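Long-range contacts in phosphodiesterase (PDB 7D7P), which belongs to the HD-domain phosphodiesterase superfamily and has a fold of helices without strands that holds a zinc ion and a magnesium ion: residues Trp54-Leu59 with His111-Leu116; His117-Leu122 with His257-His262; Leu121-Val126 with Phe250-Leu255; Asn263-Phe268 with Asp335-Thr340. All coordinates share one frame; numbering follows the deposited sequence.

Contact 1 of 4, residues Trp54-Leu59 with His111-Leu116; sequences WDFDAL and HAVMVL. With ZN (zinc ion), chain G.
The thioether of Met114 is the bump of this contact, and the bend of the loop at Phe56, Asp57 and Ala58 supplies the hollow. A turn at chi2 (-76°) brings SD 3.4 Å from Ala58 N, a weak hydrogen bond, and 3.6 Å from Phe56 O. SD also makes a Met-aromatic contact, oblique to the Phe56 ring and 4.7 Å from its centroid. A further turn, chi3 -88°, swings Met114 CE to 3.7 Å from Asp57 OD1; that oxygen is bonded to Trp274 NE1 and accepts from Leu59 N, closing an Asx turn. Smaller bumps finish the fit: Ala58 CB rests 3.8 Å from Met114 CG, and Val113 CG1 meets the ring edge at Phe56 CZ. On the same helix, the CB of His111 points away from the loop, and its NE2 binds zinc together with His146, Asp147 and Asp260. Leu66 of helix 63-76 touches both Ala58 and Val113, Trp274 of helix 268-291 adjoins Met114, and helix 133-145 packs on Ala112 and Leu116.

Contact 2 of 4, residues His117-Leu122 with His257-His262; sequences HTTYLL and HTADLH. With ZN (zinc ion), chain G.
Thr258 OG1 is gripped by two groups, Val254 O one turn back and the indole NE1 of Trp323, while its methyl CG2 lies 4.0 Å from Leu122 CD1. Thr118 and Thr119 bond their hydroxyls within helix 109-126, to Met114 O and Val115 O. With chi1 near -60° each OG1 sits beside the backbone N, within range of the preceding turn, and each CG2 is anti to that N. Ala259 CB fits among Thr118 CG2 at 3.8 Å, Thr119 OG1 at 3.4 Å and Leu122 CD1 at 3.9 Å. Its small size suits the tight approach, with the CA atoms of Thr118 and Ala259 5.3 Å apart. Asp260, whose CB points away from helix 109-126, binds zinc through OD1 at 2.3 Å and accepts from a zinc-bound water through OD2 at 2.6 Å. After the inverse gamma turn at Leu261, His262 NE2 bonds to His111 ND1, a second-shell link. No hydrogen bond crosses: methyls do most of the touching, the threonine hydroxyls bonding to backbone oxygens.

Contact 3 of 4, residues Leu121-Val126 with Phe250-Leu255; sequences LLLTSV and FVLAVL
No flat group takes part where Leu122, Leu123 and Val126 meet Leu252 and Leu255. The sole ring in the two segments, Phe250, lies well away from the other helix; Val254 CG2 stands 3.6 Å above one of its faces, offset toward the rim, and Lys225, Lys228 and Met229 of helix 222-234 also adjoin this residue. The motif is helix-helix packing in an all-helical domain: the segments of helices 109-126 and 245-260 cross steeply, 134° between their N-to-C directions, and their axes come no nearer than 11.1 Å. That spacing is wide, and branched side chains span it. Leu255 carries most of the contact. Its CD1 is 3.7 Å from Leu123 CD2 and 4.0 Å from Val126 CG2, so one methyl serves two partners a turn apart. Leu123 approaches it obliquely, whereas Val126 lies alongside with its side chain running the opposite way; chi1 -56° puts its CG2, the touching branch, between the backbone N and the carbonyl carbon. Leu123 CD2 also touches Leu252 CD2 at 4.3 Å, and Met139 of helix 133-145 packs against both of these leucines. Leu122 CD1 comes 3.5 Å from the backbone oxygen Leu255 O, near the closest backbone approach, where the CA atoms of Leu122 and Leu255 are 6.9 Å apart. On helix 109-126, Ser125 OG donates to Leu121 O over 2.7 Å, with a C=O...donor angle of 151°.

Contact 4 of 4, residues Asn263-Phe268 with Asp335-Thr340; sequences NPIKPF and DFLLDT
The irregular backbone at Ile265 draws up to helix 336-359 at Thr340, their CA atoms 5.6 Å apart, and no hydrogen bond passes between the two segments. The methyl of Thr340 does most of the touching. With chi1 at -60°, CG2 is anti to the backbone N and projects onto the loop backbone, 3.6 Å from Ile265 C. The same methyl lies 3.8 Å from Pro264 O and 3.7 Å from Lys266 O, so it rests against main-chain atoms of three successive residues. Both carbonyl oxygens accept from Asn344 ND2, one helical turn beyond Thr340. The second point of contact is apolar. Leu337 CD2 reaches Ile265 CB at 4.0 Å, the CB of Leu337 being turned only partly to the loop while its end comes nearer. The side chain of Lys266 leaves the contact: its CB points away from the helix, and NZ bonds to Trp54 O and Phe56 O, tying down the earlier loop. Pro267 then takes the N-cap position of helix 268-291. The loop joins helix 245-260 to helix 268-291 and packs on helix 336-359, while His324 of helix 305-330 touches both Ile265 and Leu338.

Overall arrangement
From the N terminus, contact 1 closes first, bringing the loop before helix 63-76 back onto helix 109-126 across 51 intervening residues. That helix then opens contacts 2 and 3, both made with helix 245-260. The two start from the same stretch, share Leu121 and Leu122, and have centres 8 Å apart; contact 3 pairs later residues of helix 109-126 with earlier ones of helix 245-260. Contact 4 follows in series, joining the loop after helix 245-260 to helix 336-359. Contacts 1 and 2 meet at the zinc ion and its waters. Contact 4 touches contact 1 where the ring of Phe336 meets Trp54 edge-to-face, but does not touch contact 3.

Contact 1 of 4, residues Trp54-Leu59 with His111-Leu116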
loop_
_atom_site.group_PDB
_atom_site.type_symbol
_atom_site.label_atom_id
_atom_site.label_comp_id
_atom_site.label_asym_id
_atom_site.label_seq_id
_atom_site.Cartn_x
_atom_site.Cartn_y
_atom_site.Cartn_z
ATOM N N TRP A 54 10.933 -3.134 -23.737
ATOM C CA TRP A 54 10.372 -2.381 -22.623
ATOM C C TRP A 54 11.433 -1.656 -21.807
ATOM O O TRP A 54 11.080 -0.831 -20.956
ATOM C CB TRP A 54 9.564 -3.316 -21.719
ATOM C CG TRP A 54 8.309 -3.831 -22.361
ATOM C CD1 TRP A 54 8.183 -4.944 -23.140
ATOM C CD2 TRP A 54 7.003 -3.249 -22.280
ATOM N NE1 TRP A 54 6.879 -5.092 -23.548
ATOM C CE2 TRP A 54 6.134 -4.062 -23.035
ATOM C CE3 TRP A 54 6.483 -2.114 -21.646
ATOM C CZ2 TRP A 54 4.776 -3.780 -23.171
ATOM C CZ3 TRP A 54 5.134 -1.837 -21.781
ATOM C CH2 TRP A 54 4.296 -2.666 -22.536
ATOM N N ASP A 55 12.712 -1.937 -22.041
ATOM C CA ASP A 55 13.809 -1.276 -21.349
ATOM C C ASP A 55 14.234 0.024 -22.023
ATOM O O ASP A 55 15.230 0.624 -21.603
ATOM C CB ASP A 55 15.012 -2.217 -21.249
ATOM C CG ASP A 55 14.789 -3.353 -20.266
ATOM O OD1 ASP A 55 13.697 -3.419 -19.659
ATOM O OD2 ASP A 55 15.710 -4.180 -20.103
ATOM N N PHE A 56 13.505 0.469 -23.045
ATOM C CA PHE A 56 13.890 1.665 -23.784
ATOM C C PHE A 56 13.901 2.890 -22.877
ATOM O O PHE A 56 12.970 3.114 -22.097
ATOM C CB PHE A 56 12.937 1.885 -24.961
ATOM C CG PHE A 56 13.120 3.206 -25.654
ATOM C CD1 PHE A 56 14.133 3.383 -26.582
ATOM C CD2 PHE A 56 12.280 4.272 -25.376
ATOM C CE1 PHE A 56 14.305 4.598 -27.221
ATOM C CE2 PHE A 56 12.447 5.490 -26.010
ATOM C CZ PHE A 56 13.462 5.653 -26.933
ATOM N N ASP A 57 14.963 3.686 -22.989
ATOM C CA ASP A 57 15.110 4.919 -22.225
ATOM C C ASP A 57 15.712 5.977 -23.137
ATOM O O ASP A 57 16.828 5.806 -23.638
ATOM C CB ASP A 57 15.988 4.704 -20.987
ATOM C CG ASP A 57 15.889 5.849 -19.998
ATOM O OD1 ASP A 57 15.247 6.867 -20.326
ATOM O OD2 ASP A 57 16.446 5.728 -18.888
ATOM N N ALA A 58 14.975 7.071 -23.341
ATOM C CA ALA A 58 15.425 8.131 -24.239
ATOM C C ALA A 58 16.638 8.884 -23.707
ATOM O O ALA A 58 17.311 9.571 -24.484
ATOM C CB ALA A 58 14.285 9.116 -24.500
ATOM N N LEU A 59 16.928 8.785 -22.407
ATOM C CA LEU A 59 18.086 9.486 -21.860
ATOM C C LEU A 59 19.394 8.933 -22.411
ATOM O O LEU A 59 20.395 9.656 -22.469
ATOM C CB LEU A 59 18.078 9.405 -20.333
ATOM C CG LEU A 59 16.963 10.162 -19.609
ATOM C CD1 LEU A 59 17.047 9.945 -18.100
ATOM C CD2 LEU A 59 17.004 11.650 -19.946
ATOM N N HIS A 111 10.993 13.010 -22.977
ATOM C CA HIS A 111 9.778 12.481 -22.364
ATOM C C HIS A 111 8.717 12.187 -23.421
ATOM O O HIS A 111 8.011 11.175 -23.338
ATOM C CB HIS A 111 9.238 13.465 -21.326
ATOM C CG HIS A 111 7.882 13.110 -20.801
ATOM N ND1 HIS A 111 7.614 11.909 -20.181
ATOM C CD2 HIS A 111 6.715 13.798 -20.801
ATOM C CE1 HIS A 111 6.344 11.871 -19.822
ATOM N NE2 HIS A 111 5.775 13.004 -20.188
ATOM N N ALA A 112 8.593 13.064 -24.420
ATOM C CA ALA A 112 7.635 12.831 -25.496
ATOM C C ALA A 112 7.956 11.550 -26.258
ATOM O O ALA A 112 7.054 10.766 -26.573
ATOM C CB ALA A 112 7.613 14.027 -26.448
ATOM N N VAL A 113 9.236 11.321 -26.564
ATOM C CA VAL A 113 9.619 10.105 -27.279
ATOM C C VAL A 113 9.369 8.876 -26.413
ATOM O O VAL A 113 8.955 7.822 -26.912
ATOM C CB VAL A 113 11.088 10.193 -27.734
ATOM C CG1 VAL A 113 11.501 8.922 -28.471
ATOM C CG2 VAL A 113 11.294 11.416 -28.612
ATOM N N MET A 114 9.614 8.995 -25.104
ATOM C CA MET A 114 9.321 7.899 -24.183
ATOM C C MET A 114 7.843 7.528 -24.211
ATOM O O MET A 114 7.490 6.344 -24.181
ATOM C CB MET A 114 9.741 8.284 -22.763
ATOM C CG MET A 114 11.236 8.211 -22.510
ATOM S SD MET A 114 11.802 6.513 -22.325
ATOM C CE MET A 114 11.558 6.248 -20.567
ATOM N N VAL A 115 6.961 8.527 -24.259
ATOM C CA VAL A 115 5.531 8.242 -24.274
ATOM C C VAL A 115 5.112 7.693 -25.632
ATOM O O VAL A 115 4.242 6.817 -25.722
ATOM C CB VAL A 115 4.736 9.503 -23.885
ATOM C CG1 VAL A 115 3.235 9.270 -24.027
ATOM C CG2 VAL A 115 5.076 9.904 -22.462
ATOM N N LEU A 116 5.729 8.186 -26.709
ATOM C CA LEU A 116 5.457 7.629 -28.030
ATOM C C LEU A 116 5.869 6.164 -28.099
ATOM O O LEU A 116 5.100 5.311 -28.558
ATOM C CB LEU A 116 6.178 8.439 -29.109
ATOM C CG LEU A 116 6.217 7.750 -30.479
ATOM C CD1 LEU A 116 4.821 7.656 -31.076
ATOM C CD2 LEU A 116 7.164 8.457 -31.438
HETATM ZN ZN ZN G . 3.642 13.714 -20.042
HETATM O O HOH W 1 1.386 14.595 -19.455
HETATM O O HOH W 2 4.054 14.093 -17.731
#

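Contact 2 of 4, residues His117-Leu122 with His257-His262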
loop_
_atom_site.group_PDB
_atom_site.type_symbol
_atom_site.label_atom_id
_atom_site.label_comp_id
_atom_site.label_asym_id
_atom_site.label_seq_id
_atom_site.Cartn_x
_atom_site.Cartn_y
_atom_site.Cartn_z
ATOM N N HIS A 117 7.083 5.852 -27.638
ATOM C CA HIS A 117 7.571 4.479 -27.718
ATOM C C HIS A 117 6.772 3.548 -26.814
ATOM O O HIS A 117 6.468 2.412 -27.197
ATOM C CB HIS A 117 9.057 4.428 -27.362
ATOM C CG HIS A 117 9.669 3.074 -27.534
ATOM N ND1 HIS A 117 9.703 2.138 -26.522
ATOM C CD2 HIS A 117 10.268 2.496 -28.602
ATOM C CE1 HIS A 117 10.298 1.041 -26.960
ATOM N NE2 HIS A 117 10.650 1.233 -28.219
ATOM N N THR A 118 6.428 4.008 -25.610
ATOM C CA THR A 118 5.641 3.181 -24.699
ATOM C C THR A 118 4.230 2.965 -25.233
ATOM O O THR A 118 3.650 1.888 -25.050
ATOM C CB THR A 118 5.606 3.823 -23.311
ATOM O OG1 THR A 118 6.946 4.098 -22.881
ATOM C CG2 THR A 118 4.928 2.901 -22.301
ATOM N N THR A 119 3.661 3.978 -25.894
ATOM C CA THR A 119 2.367 3.802 -26.547
ATOM C C THR A 119 2.458 2.765 -27.657
ATOM O O THR A 119 1.542 1.955 -27.845
ATOM C CB THR A 119 1.868 5.137 -27.104
ATOM O OG1 THR A 119 1.723 6.080 -26.035
ATOM C CG2 THR A 119 0.522 4.961 -27.804
ATOM N N TYR A 120 3.567 2.768 -28.398
ATOM C CA TYR A 120 3.778 1.764 -29.434
ATOM C C TYR A 120 3.870 0.365 -28.832
ATOM O O TYR A 120 3.387 -0.606 -29.424
ATOM C CB TYR A 120 5.034 2.119 -30.230
ATOM C CG TYR A 120 5.865 0.951 -30.705
ATOM C CD1 TYR A 120 5.538 0.267 -31.869
ATOM C CD2 TYR A 120 7.000 0.556 -30.009
ATOM C CE1 TYR A 120 6.306 -0.791 -32.314
ATOM C CE2 TYR A 120 7.771 -0.500 -30.445
ATOM C CZ TYR A 120 7.423 -1.170 -31.598
ATOM O OH TYR A 120 8.198 -2.221 -32.034
ATOM N N LEU A 121 4.472 0.246 -27.645
ATOM C CA LEU A 121 4.541 -1.055 -26.985
ATOM C C LEU A 121 3.167 -1.500 -26.498
ATOM O O LEU A 121 2.798 -2.671 -26.649
ATOM C CB LEU A 121 5.528 -1.008 -25.818
ATOM C CG LEU A 121 7.010 -0.774 -26.126
ATOM C CD1 LEU A 121 7.786 -0.542 -24.837
ATOM C CD2 LEU A 121 7.603 -1.940 -26.904
ATOM N N LEU A 122 2.393 -0.578 -25.919
ATOM C CA LEU A 122 1.100 -0.941 -25.347
ATOM C C LEU A 122 0.094 -1.318 -26.429
ATOM O O LEU A 122 -0.646 -2.297 -26.279
ATOM C CB LEU A 122 0.566 0.210 -24.494
ATOM C CG LEU A 122 1.299 0.479 -23.177
ATOM C CD1 LEU A 122 0.919 1.841 -22.619
ATOM C CD2 LEU A 122 0.998 -0.615 -22.165
ATOM N N HIS A 257 -2.660 7.405 -21.045
ATOM C CA HIS A 257 -2.365 7.775 -19.665
ATOM C C HIS A 257 -1.384 6.794 -19.039
ATOM O O HIS A 257 -0.496 7.192 -18.274
ATOM C CB HIS A 257 -3.660 7.847 -18.855
ATOM C CG HIS A 257 -3.454 8.173 -17.409
ATOM N ND1 HIS A 257 -2.785 9.301 -16.988
ATOM C CD2 HIS A 257 -3.838 7.522 -16.284
ATOM C CE1 HIS A 257 -2.759 9.331 -15.667
ATOM N NE2 HIS A 257 -3.392 8.262 -15.216
ATOM N N THR A 258 -1.522 5.503 -19.364
ATOM C CA THR A 258 -0.565 4.506 -18.893
ATOM C C THR A 258 0.840 4.807 -19.400
ATOM O O THR A 258 1.811 4.737 -18.639
ATOM C CB THR A 258 -0.997 3.106 -19.333
ATOM O OG1 THR A 258 -2.332 2.846 -18.884
ATOM C CG2 THR A 258 -0.056 2.048 -18.760
ATOM N N ALA A 259 0.970 5.146 -20.687
ATOM C CA ALA A 259 2.291 5.424 -21.242
ATOM C C ALA A 259 2.874 6.717 -20.688
ATOM O O ALA A 259 4.099 6.849 -20.593
ATOM C CB ALA A 259 2.227 5.484 -22.768
ATOM N N ASP A 260 2.019 7.677 -20.324
ATOM C CA ASP A 260 2.505 8.920 -19.735
ATOM C C ASP A 260 3.220 8.661 -18.415
ATOM O O ASP A 260 4.237 9.296 -18.114
ATOM C CB ASP A 260 1.342 9.894 -19.536
ATOM C CG ASP A 260 1.809 11.314 -19.272
ATOM O OD1 ASP A 260 2.994 11.606 -19.528
ATOM O OD2 ASP A 260 0.991 12.140 -18.810
ATOM N N LEU A 261 2.706 7.727 -17.618
ATOM C CA LEU A 261 3.316 7.371 -16.337
ATOM C C LEU A 261 4.296 6.211 -16.519
ATOM O O LEU A 261 4.141 5.128 -15.957
ATOM C CB LEU A 261 2.235 7.032 -15.317
ATOM C CG LEU A 261 1.129 8.068 -15.105
ATOM C CD1 LEU A 261 0.118 7.580 -14.076
ATOM C CD2 LEU A 261 1.717 9.409 -14.692
ATOM N N HIS A 262 5.327 6.459 -17.329
ATOM C CA HIS A 262 6.272 5.410 -17.695
ATOM C C HIS A 262 7.351 5.168 -16.647
ATOM O O HIS A 262 8.026 4.135 -16.715
ATOM C CB HIS A 262 6.931 5.737 -19.042
ATOM C CG HIS A 262 7.620 7.067 -19.078
ATOM N ND1 HIS A 262 8.789 7.321 -18.395
ATOM C CD2 HIS A 262 7.303 8.215 -19.723
ATOM C CE1 HIS A 262 9.163 8.571 -18.614
ATOM N NE2 HIS A 262 8.278 9.135 -19.416
HETATM ZN ZN ZN G . 3.642 13.714 -20.042
HETATM O O HOH W 1 1.386 14.595 -19.455
HETATM O O HOH W 2 4.054 14.093 -17.731
#

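Contact 3 of 4, residues Leu121-Val126 with Phe250-Leu255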
loop_
_atom_site.group_PDB
_atom_site.type_symbol
_atom_site.label_atom_id
_atom_site.label_comp_id
_atom_site.label_asym_id
_atom_site.label_seq_id
_atom_site.Cartn_x
_atom_site.Cartn_y
_atom_site.Cartn_z
ATOM N N LEU A 121 4.472 0.246 -27.645
ATOM C CA LEU A 121 4.541 -1.055 -26.985
ATOM C C LEU A 121 3.167 -1.500 -26.498
ATOM O O LEU A 121 2.798 -2.671 -26.649
ATOM C CB LEU A 121 5.528 -1.008 -25.818
ATOM C CG LEU A 121 7.010 -0.774 -26.126
ATOM C CD1 LEU A 121 7.786 -0.542 -24.837
ATOM C CD2 LEU A 121 7.603 -1.940 -26.904
ATOM N N LEU A 122 2.393 -0.578 -25.919
ATOM C CA LEU A 122 1.100 -0.941 -25.347
ATOM C C LEU A 122 0.094 -1.318 -26.429
ATOM O O LEU A 122 -0.646 -2.297 -26.279
ATOM C CB LEU A 122 0.566 0.210 -24.494
ATOM C CG LEU A 122 1.299 0.479 -23.177
ATOM C CD1 LEU A 122 0.919 1.841 -22.619
ATOM C CD2 LEU A 122 0.998 -0.615 -22.165
ATOM N N LEU A 123 0.050 -0.553 -27.524
ATOM C CA LEU A 123 -0.912 -0.842 -28.584
ATOM C C LEU A 123 -0.576 -2.148 -29.292
ATOM O O LEU A 123 -1.476 -2.910 -29.660
ATOM C CB LEU A 123 -0.957 0.309 -29.589
ATOM C CG LEU A 123 -1.450 1.668 -29.092
ATOM C CD1 LEU A 123 -1.410 2.677 -30.228
ATOM C CD2 LEU A 123 -2.851 1.568 -28.498
ATOM N N THR A 124 0.714 -2.417 -29.498
ATOM C CA THR A 124 1.118 -3.681 -30.101
ATOM C C THR A 124 0.722 -4.862 -29.225
ATOM O O THR A 124 0.390 -5.936 -29.740
ATOM C CB THR A 124 2.628 -3.682 -30.353
ATOM O OG1 THR A 124 2.975 -2.567 -31.183
ATOM C CG2 THR A 124 3.065 -4.968 -31.037
ATOM N N SER A 125 0.718 -4.674 -27.904
ATOM C CA SER A 125 0.459 -5.783 -26.994
ATOM C C SER A 125 -1.025 -6.125 -26.895
ATOM O O SER A 125 -1.377 -7.304 -26.791
ATOM C CB SER A 125 1.026 -5.465 -25.607
ATOM O OG SER A 125 2.413 -5.189 -25.675
ATOM N N VAL A 126 -1.906 -5.125 -26.903
ATOM C CA VAL A 126 -3.313 -5.378 -26.569
ATOM C C VAL A 126 -4.300 -4.845 -27.597
ATOM O O VAL A 126 -5.480 -5.241 -27.556
ATOM C CB VAL A 126 -3.650 -4.807 -25.173
ATOM C CG1 VAL A 126 -2.730 -5.382 -24.110
ATOM C CG2 VAL A 126 -3.586 -3.287 -25.186
ATOM N N PHE A 250 -12.326 5.255 -24.898
ATOM C CA PHE A 250 -11.969 5.227 -23.483
ATOM C C PHE A 250 -10.713 4.395 -23.251
ATOM O O PHE A 250 -9.831 4.789 -22.477
ATOM C CB PHE A 250 -13.138 4.682 -22.661
ATOM C CG PHE A 250 -12.802 4.430 -21.214
ATOM C CD1 PHE A 250 -12.759 5.477 -20.308
ATOM C CD2 PHE A 250 -12.547 3.148 -20.760
ATOM C CE1 PHE A 250 -12.457 5.251 -18.980
ATOM C CE2 PHE A 250 -12.244 2.915 -19.431
ATOM C CZ PHE A 250 -12.198 3.968 -18.542
ATOM N N VAL A 251 -10.613 3.243 -23.920
ATOM C CA VAL A 251 -9.445 2.379 -23.773
ATOM C C VAL A 251 -8.193 3.071 -24.299
ATOM O O VAL A 251 -7.122 2.994 -23.686
ATOM C CB VAL A 251 -9.693 1.033 -24.480
ATOM C CG1 VAL A 251 -8.400 0.235 -24.595
ATOM C CG2 VAL A 251 -10.756 0.237 -23.736
ATOM N N LEU A 252 -8.306 3.758 -25.439
ATOM C CA LEU A 252 -7.166 4.507 -25.962
ATOM C C LEU A 252 -6.721 5.586 -24.981
ATOM O O LEU A 252 -5.519 5.785 -24.768
ATOM C CB LEU A 252 -7.514 5.125 -27.317
ATOM C CG LEU A 252 -7.960 4.161 -28.419
ATOM C CD1 LEU A 252 -8.251 4.917 -29.706
ATOM C CD2 LEU A 252 -6.913 3.083 -28.649
ATOM N N ALA A 253 -7.679 6.295 -24.378
ATOM C CA ALA A 253 -7.337 7.284 -23.363
ATOM C C ALA A 253 -6.676 6.627 -22.157
ATOM O O ALA A 253 -5.742 7.186 -21.571
ATOM C CB ALA A 253 -8.589 8.052 -22.939
ATOM N N VAL A 254 -7.151 5.441 -21.772
ATOM C CA VAL A 254 -6.547 4.721 -20.657
ATOM C C VAL A 254 -5.111 4.327 -20.990
ATOM O O VAL A 254 -4.213 4.424 -20.144
ATOM C CB VAL A 254 -7.410 3.496 -20.292
ATOM C CG1 VAL A 254 -6.617 2.496 -19.461
ATOM C CG2 VAL A 254 -8.669 3.934 -19.553
ATOM N N LEU A 255 -4.866 3.900 -22.232
ATOM C CA LEU A 255 -3.534 3.427 -22.601
ATOM C C LEU A 255 -2.537 4.576 -22.712
ATOM O O LEU A 255 -1.374 4.429 -22.315
ATOM C CB LEU A 255 -3.600 2.641 -23.911
ATOM C CG LEU A 255 -4.272 1.268 -23.827
ATOM C CD1 LEU A 255 -4.339 0.612 -25.198
ATOM C CD2 LEU A 255 -3.542 0.371 -22.833
#

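Contact 4 of 4, residues Asn263-Phe268 with Asp335-Thr340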
loop_
_atom_site.group_PDB
_atom_site.type_symbol
_atom_site.label_atom_id
_atom_site.label_comp_id
_atom_site.label_asym_id
_atom_site.label_seq_id
_atom_site.Cartn_x
_atom_site.Cartn_y
_atom_site.Cartn_z
ATOM N N ASN A 263 7.525 6.076 -15.685
ATOM C CA ASN A 263 8.612 5.938 -14.715
ATOM C C ASN A 263 8.571 4.624 -13.940
ATOM O O ASN A 263 9.602 3.928 -13.906
ATOM C CB ASN A 263 8.609 7.140 -13.762
ATOM C CG ASN A 263 9.266 8.361 -14.364
ATOM O OD1 ASN A 263 9.476 8.434 -15.574
ATOM N ND2 ASN A 263 9.590 9.334 -13.520
ATOM N N PRO A 264 7.464 4.220 -13.306
ATOM C CA PRO A 264 7.500 3.003 -12.481
ATOM C C PRO A 264 7.494 1.699 -13.264
ATOM O O PRO A 264 7.657 0.637 -12.648
ATOM C CB PRO A 264 6.227 3.120 -11.619
ATOM C CG PRO A 264 5.704 4.509 -11.848
ATOM C CD PRO A 264 6.145 4.871 -13.221
ATOM N N ILE A 265 7.308 1.725 -14.580
ATOM C CA ILE A 265 7.274 0.500 -15.370
ATOM C C ILE A 265 8.560 0.322 -16.178
ATOM O O ILE A 265 8.602 -0.481 -17.106
ATOM C CB ILE A 265 6.030 0.443 -16.270
ATOM C CG1 ILE A 265 5.998 1.625 -17.240
ATOM C CG2 ILE A 265 4.764 0.405 -15.427
ATOM C CD1 ILE A 265 4.797 1.612 -18.165
ATOM N N LYS A 266 9.608 1.051 -15.827
ATOM C CA LYS A 266 10.922 0.953 -16.437
ATOM C C LYS A 266 11.926 0.374 -15.444
ATOM O O LYS A 266 11.649 0.288 -14.241
ATOM C CB LYS A 266 11.382 2.337 -16.914
ATOM C CG LYS A 266 10.614 2.866 -18.116
ATOM C CD LYS A 266 10.920 2.059 -19.363
ATOM C CE LYS A 266 10.179 2.604 -20.576
ATOM N NZ LYS A 266 10.588 1.897 -21.825
ATOM N N PRO A 267 13.102 -0.058 -15.912
ATOM C CA PRO A 267 14.146 -0.501 -14.977
ATOM C C PRO A 267 14.470 0.589 -13.962
ATOM O O PRO A 267 14.292 1.780 -14.226
ATOM C CB PRO A 267 15.339 -0.795 -15.892
ATOM C CG PRO A 267 14.714 -1.159 -17.194
ATOM C CD PRO A 267 13.479 -0.309 -17.315
ATOM N N PHE A 268 14.953 0.166 -12.787
ATOM C CA PHE A 268 15.047 1.092 -11.660
ATOM C C PHE A 268 15.979 2.258 -11.957
ATOM O O PHE A 268 15.723 3.388 -11.521
ATOM C CB PHE A 268 15.506 0.373 -10.393
ATOM C CG PHE A 268 15.605 1.286 -9.202
ATOM C CD1 PHE A 268 14.461 1.716 -8.550
ATOM C CD2 PHE A 268 16.836 1.740 -8.756
ATOM C CE1 PHE A 268 14.542 2.570 -7.462
ATOM C CE2 PHE A 268 16.924 2.594 -7.666
ATOM C CZ PHE A 268 15.776 3.008 -7.020
ATOM N N ASP A 335 0.134 -7.912 -17.302
ATOM C CA ASP A 335 0.337 -8.074 -15.868
ATOM C C ASP A 335 1.804 -8.224 -15.487
ATOM O O ASP A 335 2.124 -8.154 -14.296
ATOM C CB ASP A 335 -0.480 -9.262 -15.339
ATOM C CG ASP A 335 -0.058 -10.595 -15.936
ATOM O OD1 ASP A 335 0.847 -10.630 -16.796
ATOM O OD2 ASP A 335 -0.651 -11.619 -15.539
ATOM N N PHE A 336 2.703 -8.416 -16.457
ATOM C CA PHE A 336 4.127 -8.422 -16.141
ATOM C C PHE A 336 4.610 -7.061 -15.662
ATOM O O PHE A 336 5.633 -6.987 -14.973
ATOM C CB PHE A 336 4.946 -8.872 -17.356
ATOM C CG PHE A 336 4.902 -7.909 -18.515
ATOM C CD1 PHE A 336 3.895 -7.993 -19.463
ATOM C CD2 PHE A 336 5.873 -6.930 -18.661
ATOM C CE1 PHE A 336 3.850 -7.115 -20.530
ATOM C CE2 PHE A 336 5.835 -6.047 -19.724
ATOM C CZ PHE A 336 4.822 -6.140 -20.661
ATOM N N LEU A 337 3.897 -5.986 -16.012
ATOM C CA LEU A 337 4.251 -4.658 -15.522
ATOM C C LEU A 337 4.098 -4.557 -14.010
ATOM O O LEU A 337 4.805 -3.769 -13.370
ATOM C CB LEU A 337 3.393 -3.597 -16.212
ATOM C CG LEU A 337 3.541 -3.527 -17.733
ATOM C CD1 LEU A 337 2.401 -2.738 -18.361
ATOM C CD2 LEU A 337 4.890 -2.929 -18.105
ATOM N N LEU A 338 3.182 -5.333 -13.424
ATOM C CA LEU A 338 3.026 -5.325 -11.973
ATOM C C LEU A 338 4.274 -5.847 -11.275
ATOM O O LEU A 338 4.603 -5.394 -10.172
ATOM C CB LEU A 338 1.803 -6.150 -11.570
ATOM C CG LEU A 338 0.441 -5.499 -11.826
ATOM C CD1 LEU A 338 -0.688 -6.486 -11.577
ATOM C CD2 LEU A 338 0.272 -4.262 -10.960
ATOM N N ASP A 339 4.980 -6.796 -11.898
ATOM C CA ASP A 339 6.240 -7.272 -11.338
ATOM C C ASP A 339 7.336 -6.220 -11.452
ATOM O O ASP A 339 8.204 -6.136 -10.576
ATOM C CB ASP A 339 6.672 -8.565 -12.030
ATOM C CG ASP A 339 5.679 -9.696 -11.826
ATOM O OD1 ASP A 339 5.035 -9.738 -10.756
ATOM O OD2 ASP A 339 5.542 -10.542 -12.734
ATOM N N THR A 340 7.322 -5.420 -12.522
ATOM C CA THR A 340 8.264 -4.309 -12.620
ATOM C C THR A 340 7.957 -3.240 -11.578
ATOM O O THR A 340 8.868 -2.714 -10.930
ATOM C CB THR A 340 8.232 -3.709 -14.026
ATOM O OG1 THR A 340 8.583 -4.712 -14.988
ATOM C CG2 THR A 340 9.210 -2.549 -14.133
#